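Cellobiose 2-epimerase (PDB 5ZHB) catalyses the reversible epimerisation at C2 of the reducing-end sugar of cellobiose, probably within a helical barrel of the N-acylglucosamine 2-epimerase family. Local coordinates at residues G48-A51 / T52-L56; I209-L212 / I213-Y217; G284-K287 / D288-A292. One frame throughout, in Å; residues are numbered along the deposited sequence.

Interaction 1: residues G48-A51 / T52-L56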
loop_
_atom_site.group_PDB
_atom_site.type_symbol
_atom_site.label_atom_id
_atom_site.label_comp_id
_atom_site.label_asym_id
_atom_site.label_seq_id
_atom_site.Cartn_x
_atom_site.Cartn_y
_atom_site.Cartn_z
ATOM N N GLY A 48 -5.443 14.024 0.801
ATOM C CA GLY A 48 -5.385 12.959 1.805
ATOM C C GLY A 48 -4.027 12.900 2.484
ATOM O O GLY A 48 -3.009 13.138 1.852
ATOM N N GLY A 49 -4.028 12.524 3.771
ATOM C CA GLY A 49 -2.813 12.306 4.518
ATOM C C GLY A 49 -2.074 11.088 3.969
ATOM O O GLY A 49 -0.881 11.165 3.672
ATOM N N ILE A 50 -2.820 9.996 3.787
ATOM C CA ILE A 50 -2.237 8.802 3.186
ATOM C C ILE A 50 -1.795 9.059 1.740
ATOM O O ILE A 50 -0.703 8.626 1.359
ATOM C CB ILE A 50 -3.151 7.575 3.338
ATOM C CG1 ILE A 50 -3.235 7.197 4.826
ATOM C CG2 ILE A 50 -2.595 6.409 2.503
ATOM C CD1 ILE A 50 -4.213 6.095 5.160
ATOM N N ALA A 51 -2.637 9.702 0.929
ATOM C CA ALA A 51 -2.236 10.033 -0.437
ATOM C C ALA A 51 -0.891 10.770 -0.432
ATOM O O ALA A 51 -0.022 10.498 -1.266
ATOM C CB ALA A 51 -3.327 10.808 -1.137
ATOM N N THR A 52 -0.698 11.694 0.514
ATOM C CA THR A 52 0.520 12.504 0.538
ATOM C C THR A 52 1.731 11.634 0.890
ATOM O O THR A 52 2.805 11.789 0.298
ATOM C CB THR A 52 0.369 13.692 1.509
ATOM O OG1 THR A 52 -0.701 14.555 1.137
ATOM C CG2 THR A 52 1.618 14.543 1.548
ATOM N N CYS A 53 1.586 10.766 1.900
ATOM C CA CYS A 53 2.601 9.772 2.188
ATOM C C CYS A 53 2.939 8.958 0.941
ATOM O O CYS A 53 4.107 8.706 0.669
ATOM C CB CYS A 53 2.170 8.789 3.266
ATOM S SG CYS A 53 1.849 9.559 4.868
ATOM N N ARG A 54 1.915 8.505 0.212
ATOM C CA ARG A 54 2.171 7.602 -0.895
ATOM C C ARG A 54 2.920 8.328 -2.009
ATOM O O ARG A 54 3.808 7.747 -2.635
ATOM C CB ARG A 54 0.858 6.973 -1.370
ATOM C CG ARG A 54 0.395 5.904 -0.383
ATOM C CD ARG A 54 -0.997 5.465 -0.798
ATOM N NE ARG A 54 -1.381 4.342 0.067
ATOM C CZ ARG A 54 -2.517 3.697 -0.120
ATOM N NH1 ARG A 54 -3.381 4.108 -1.044
ATOM N NH2 ARG A 54 -2.769 2.627 0.602
ATOM N N GLN A 55 2.533 9.576 -2.268
ATOM C CA GLN A 55 3.239 10.427 -3.220
ATOM C C GLN A 55 4.713 10.571 -2.818
ATOM O O GLN A 55 5.595 10.401 -3.661
ATOM C CB GLN A 55 2.543 11.776 -3.345
ATOM C CG GLN A 55 1.170 11.707 -3.971
ATOM C CD GLN A 55 0.301 12.855 -3.509
ATOM O OE1 GLN A 55 0.735 13.680 -2.694
ATOM N NE2 GLN A 55 -0.936 12.893 -3.993
ATOM N N LEU A 56 4.983 10.781 -1.525
ATOM C CA LEU A 56 6.346 10.926 -1.052
ATOM C C LEU A 56 7.112 9.622 -1.242
ATOM O O LEU A 56 8.277 9.609 -1.667
ATOM C CB LEU A 56 6.335 11.370 0.403
ATOM C CG LEU A 56 7.681 11.311 1.136
ATOM C CD1 LEU A 56 8.774 12.113 0.435
ATOM C CD2 LEU A 56 7.470 11.819 2.534
#
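From Gly-48, which holds the N-cap position, to Leu-56 the backbone runs as the first turns of helix 49-66, with the amides of Thr-52, Cys-53, Arg-54 and Gln-55 bonded to the carbonyls four residues earlier. The first carbonyl is held twice. Thr-52 N meets Gly-48 O at 3.0 Å, and the hydroxyl of the same residue donates to it, Thr-52 OG1 lying 2.8 Å from Gly-48 O. The two donors approach from opposite faces of the carbonyl plane, the amide well above it and the hydroxyl tilted by only 21°. With chi1 at -60°, OG1 sits beside its own backbone N and turns back along the helix to this oxygen. The helix belongs to the helical barrel expected of this epimerase family, and its opening turns are packed against helices 69-86 and 111-128. Starting two residues after the cap, Ile-50 and Arg-54 lie side by side and point the same way. CG2 of Ile-50 rests over one face of the guanidinium, toward its rim, 3.4 Å from Arg-54 NE; the arginine chain is extended from CG to NE, which lays the group alongside the methyl. Phe-116 adds a cation-pi contact to Arg-54. Gln-55 folds its CG against the Ala-51 carbonyl, 3.2 Å from Ala-51 O, and the side chain also touches Tyr-31.

Interaction 2: residues I209-L212 / I213-Y217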
loop_
_atom_site.group_PDB
_atom_site.type_symbol
_atom_site.label_atom_id
_atom_site.label_comp_id
_atom_site.label_asym_id
_atom_site.label_seq_id
_atom_site.Cartn_x
_atom_site.Cartn_y
_atom_site.Cartn_z
ATOM N N ILE A 209 8.580 -6.486 14.493
ATOM C CA ILE A 209 8.361 -7.149 13.205
ATOM C C ILE A 209 8.056 -8.641 13.398
ATOM O O ILE A 209 7.097 -9.194 12.826
ATOM C CB ILE A 209 9.550 -6.871 12.280
ATOM C CG1 ILE A 209 9.623 -5.365 11.960
ATOM C CG2 ILE A 209 9.464 -7.704 10.992
ATOM C CD1 ILE A 209 10.943 -4.896 11.391
ATOM N N ALA A 210 8.829 -9.306 14.278
ATOM C CA ALA A 210 8.653 -10.742 14.470
ATOM C C ALA A 210 7.271 -11.010 15.029
ATOM O O ALA A 210 6.599 -11.960 14.620
ATOM C CB ALA A 210 9.750 -11.329 15.363
ATOM N N ASN A 211 6.820 -10.125 15.928
ATOM C CA ASN A 211 5.476 -10.208 16.456
ATOM C C ASN A 211 4.417 -10.105 15.348
ATOM O O ASN A 211 3.500 -10.927 15.304
ATOM C CB ASN A 211 5.295 -9.229 17.614
ATOM C CG ASN A 211 3.923 -9.317 18.229
ATOM O OD1 ASN A 211 3.503 -10.376 18.701
ATOM N ND2 ASN A 211 3.181 -8.217 18.211
ATOM N N LEU A 212 4.508 -9.099 14.470
ATOM C CA LEU A 212 3.555 -8.960 13.354
ATOM C C LEU A 212 3.528 -10.194 12.452
ATOM O O LEU A 212 2.454 -10.659 12.018
ATOM C CB LEU A 212 3.911 -7.680 12.588
ATOM C CG LEU A 212 3.367 -6.391 13.238
ATOM C CD1 LEU A 212 4.140 -5.172 12.901
ATOM C CD2 LEU A 212 1.919 -6.161 12.841
ATOM N N ILE A 213 4.701 -10.745 12.184
ATOM C CA ILE A 213 4.778 -11.914 11.315
ATOM C C ILE A 213 4.038 -13.080 11.946
ATOM O O ILE A 213 3.247 -13.774 11.304
ATOM C CB ILE A 213 6.236 -12.246 10.964
ATOM C CG1 ILE A 213 6.812 -11.180 10.072
ATOM C CG2 ILE A 213 6.321 -13.640 10.304
ATOM C CD1 ILE A 213 8.325 -11.116 10.080
ATOM N N ASP A 214 4.222 -13.243 13.253
ATOM C CA ASP A 214 3.591 -14.342 13.974
ATOM C C ASP A 214 2.079 -14.157 14.056
ATOM O O ASP A 214 1.323 -15.115 13.860
ATOM C CB ASP A 214 4.305 -14.561 15.295
ATOM C CG ASP A 214 4.057 -15.953 15.846
ATOM O OD1 ASP A 214 4.469 -16.925 15.167
ATOM O OD2 ASP A 214 3.331 -16.043 16.839
ATOM N N LEU A 215 1.624 -12.900 14.259
ATOM C CA LEU A 215 0.205 -12.607 14.181
ATOM C C LEU A 215 -0.347 -12.978 12.801
ATOM O O LEU A 215 -1.437 -13.538 12.692
ATOM C CB LEU A 215 -0.046 -11.133 14.501
ATOM C CG LEU A 215 0.114 -10.674 15.956
ATOM C CD1 LEU A 215 0.088 -9.165 16.027
ATOM C CD2 LEU A 215 -0.986 -11.237 16.794
ATOM N N PHE A 216 0.369 -12.621 11.736
ATOM C CA PHE A 216 -0.076 -13.025 10.407
ATOM C C PHE A 216 -0.181 -14.547 10.326
ATOM O O PHE A 216 -1.209 -15.067 9.880
ATOM C CB PHE A 216 0.810 -12.495 9.278
ATOM C CG PHE A 216 0.266 -11.171 8.756
ATOM C CD1 PHE A 216 -0.783 -11.153 7.841
ATOM C CD2 PHE A 216 0.729 -9.973 9.273
ATOM C CE1 PHE A 216 -1.313 -9.950 7.402
ATOM C CE2 PHE A 216 0.201 -8.771 8.828
ATOM C CZ PHE A 216 -0.826 -8.762 7.911
ATOM N N TYR A 217 0.868 -15.222 10.772
ATOM C CA TYR A 217 0.942 -16.681 10.640
ATOM C C TYR A 217 -0.166 -17.363 11.455
ATOM O O TYR A 217 -0.951 -18.129 10.892
ATOM C CB TYR A 217 2.320 -17.220 11.013
ATOM C CG TYR A 217 2.322 -18.739 10.884
ATOM C CD1 TYR A 217 2.432 -19.354 9.635
ATOM C CD2 TYR A 217 2.149 -19.554 12.000
ATOM C CE1 TYR A 217 2.382 -20.736 9.502
ATOM C CE2 TYR A 217 2.112 -20.935 11.878
ATOM C CZ TYR A 217 2.239 -21.523 10.634
ATOM O OH TYR A 217 2.212 -22.873 10.517
#
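Ile-209 and Ile-213 cross at an angle on the face of helix 203-220 turned to helix 245-262, methyl to methyl, with Ile-209 CG2 3.7 Å from Ile-213 CD1. The CG1 of Ile-213 lies beside its own backbone N (chi1 -69°), which brings CD1 back along the helix over the Ile-209 carbonyl. Leu-190 of helix 183-199 packs on Ile-209, and Ala-258 of helix 245-262 on Ile-213. These i to i+4 contacts run along one helix of the all-helical barrel expected of the family. A second oblique pair lies on another flank, where Leu-215 CD1 approaches Asn-211 ND2 at 3.9 Å. This is contact without a bond: the polar end of Asn-211 is engaged by Asn-154, whose ND2 is hydrogen-bonded to Asn-211 OD1. Leu-212 O lies at the edge of the Phe-216 ring, close to its plane and 3.3 Å from Phe-216 CD2. That same oxygen accepts the amide of Phe-216, with Phe-216 N 2.9 Å from Leu-212 O. Asp-214 directs its carboxylate away from the first turn, and OD1 is hydrogen-bonded to Tyr-269 OH. The side chains therefore meet by van der Waals packing, while the polar ends of Asn-211 and Asp-214 tie the helix to its surroundings.

Interaction 3: residues G284-K287 / D288-A292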
loop_
_atom_site.group_PDB
_atom_site.type_symbol
_atom_site.label_atom_id
_atom_site.label_comp_id
_atom_site.label_asym_id
_atom_site.label_seq_id
_atom_site.Cartn_x
_atom_site.Cartn_y
_atom_site.Cartn_z
ATOM N N GLY A 284 -7.584 -16.898 -7.522
ATOM C CA GLY A 284 -7.851 -15.495 -7.820
ATOM C C GLY A 284 -7.787 -15.147 -9.312
ATOM O O GLY A 284 -8.425 -14.191 -9.739
ATOM N N VAL A 285 -6.991 -15.884 -10.093
ATOM C CA VAL A 285 -6.778 -15.578 -11.496
ATOM C C VAL A 285 -7.948 -16.077 -12.351
ATOM O O VAL A 285 -8.344 -17.236 -12.276
ATOM C CB VAL A 285 -5.449 -16.195 -11.937
ATOM C CG1 VAL A 285 -5.225 -16.058 -13.432
ATOM C CG2 VAL A 285 -4.297 -15.580 -11.156
ATOM N N LEU A 286 -8.482 -15.194 -13.190
ATOM C CA LEU A 286 -9.611 -15.505 -14.055
ATOM C C LEU A 286 -9.121 -16.110 -15.367
ATOM O O LEU A 286 -7.926 -16.139 -15.629
ATOM C CB LEU A 286 -10.346 -14.184 -14.265
ATOM C CG LEU A 286 -10.884 -13.557 -12.979
ATOM C CD1 LEU A 286 -11.586 -12.222 -13.166
ATOM C CD2 LEU A 286 -11.823 -14.595 -12.323
ATOM N N LYS A 287 -10.044 -16.530 -16.241
ATOM C CA LYS A 287 -9.594 -17.234 -17.433
ATOM C C LYS A 287 -8.849 -16.277 -18.374
ATOM O O LYS A 287 -8.015 -16.761 -19.133
ATOM C CB LYS A 287 -10.626 -18.179 -18.077
ATOM C CG LYS A 287 -12.009 -17.649 -18.405
ATOM C CD LYS A 287 -12.037 -16.697 -19.593
ATOM C CE LYS A 287 -13.394 -16.092 -19.785
ATOM N NZ LYS A 287 -13.311 -14.885 -20.610
ATOM N N ASP A 288 -9.038 -14.942 -18.280
ATOM C CA ASP A 288 -8.258 -14.011 -19.109
ATOM C C ASP A 288 -6.885 -13.704 -18.503
ATOM O O ASP A 288 -6.085 -13.002 -19.112
ATOM C CB ASP A 288 -9.019 -12.742 -19.481
ATOM C CG ASP A 288 -9.440 -11.902 -18.287
ATOM O OD1 ASP A 288 -8.968 -12.227 -17.177
ATOM O OD2 ASP A 288 -10.283 -10.996 -18.456
ATOM N N GLY A 289 -6.582 -14.243 -17.315
ATOM C CA GLY A 289 -5.293 -14.010 -16.680
ATOM C C GLY A 289 -5.334 -12.854 -15.675
ATOM O O GLY A 289 -4.361 -12.640 -14.950
ATOM N N SER A 290 -6.456 -12.129 -15.624
ATOM C CA SER A 290 -6.618 -11.007 -14.695
ATOM C C SER A 290 -6.972 -11.542 -13.308
ATOM O O SER A 290 -7.296 -12.716 -13.165
ATOM C CB SER A 290 -7.649 -10.001 -15.213
ATOM O OG SER A 290 -8.994 -10.447 -15.082
ATOM N N LEU A 291 -6.950 -10.688 -12.276
ATOM C CA LEU A 291 -7.407 -11.112 -10.955
ATOM C C LEU A 291 -8.730 -10.471 -10.584
ATOM O O LEU A 291 -8.915 -9.267 -10.736
ATOM C CB LEU A 291 -6.405 -10.785 -9.860
ATOM C CG LEU A 291 -5.264 -11.787 -9.768
ATOM C CD1 LEU A 291 -4.225 -11.411 -10.774
ATOM C CD2 LEU A 291 -4.756 -11.868 -8.368
ATOM N N ALA A 292 -9.618 -11.306 -10.029
ATOM C CA ALA A 292 -10.828 -10.865 -9.382
ATOM C C ALA A 292 -10.478 -10.021 -8.162
ATOM O O ALA A 292 -9.328 -10.009 -7.725
ATOM C CB ALA A 292 -11.678 -12.071 -8.979
#
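Val-285 and Leu-291 face each other across a hairpin-like loop, their backbones joined by a single bridge and their side chains crossing with Val-285 CG2 4.2 Å from Leu-291 CG. Two backbone bonds flank this pair, Leu-286 N to Ser-290 O at 2.7 Å, the straighter, and Ala-292 N to Gly-284 O at 3.1 Å. Leu-286 lays CD1 alongside the returning segment, 3.7 Å from Ser-290 OG. At the turn Gly-289 N reaches Leu-286 O at 2.9 Å, from above the carbonyl plane. Asp-288 OD1 accepts two bonds, from Ser-290 N at 3.0 Å and Ser-290 OG at 2.7 Å, the hydroxyl arriving on the syn side and the amide from above the carboxylate plane. A chi1 of 61° sets the Asp-288 carboxylate between its backbone N and carbonyl carbon, facing Ser-290. In the next shell the salt bridge of Arg-304 NH2 to Asp-288 OD2 would be expected to stabilise the charged carboxylate, and NE of the same arginine bonds to Ser-290 OG. The arrangement is a type I beta turn from Leu-286 to Gly-289 with a G1 bulge at Gly-289, whose positive phi (95°) would jam a CB against the preceding carbonyl O, overlapped by an Asx turn at Asp-288.

Overall arrangement
The three contacts follow one another along the chain without touching. Interaction 1 lies nearest the middle of the molecule, its centre about 11 Å from that of the chain, while interactions 2 and 3 lie farther out, at about 18 and 21 Å. The centre of interaction 1 is about 26 Å from that of interaction 2 and 29 Å from that of interaction 3, and both lie across the chain's centre from it. Interactions 2 and 3 are 29 Å apart between centres and about 16 Å between nearest atoms, yet helix 267-283 links them, packing on 213-217 near its start and leading into 284-287 at its end.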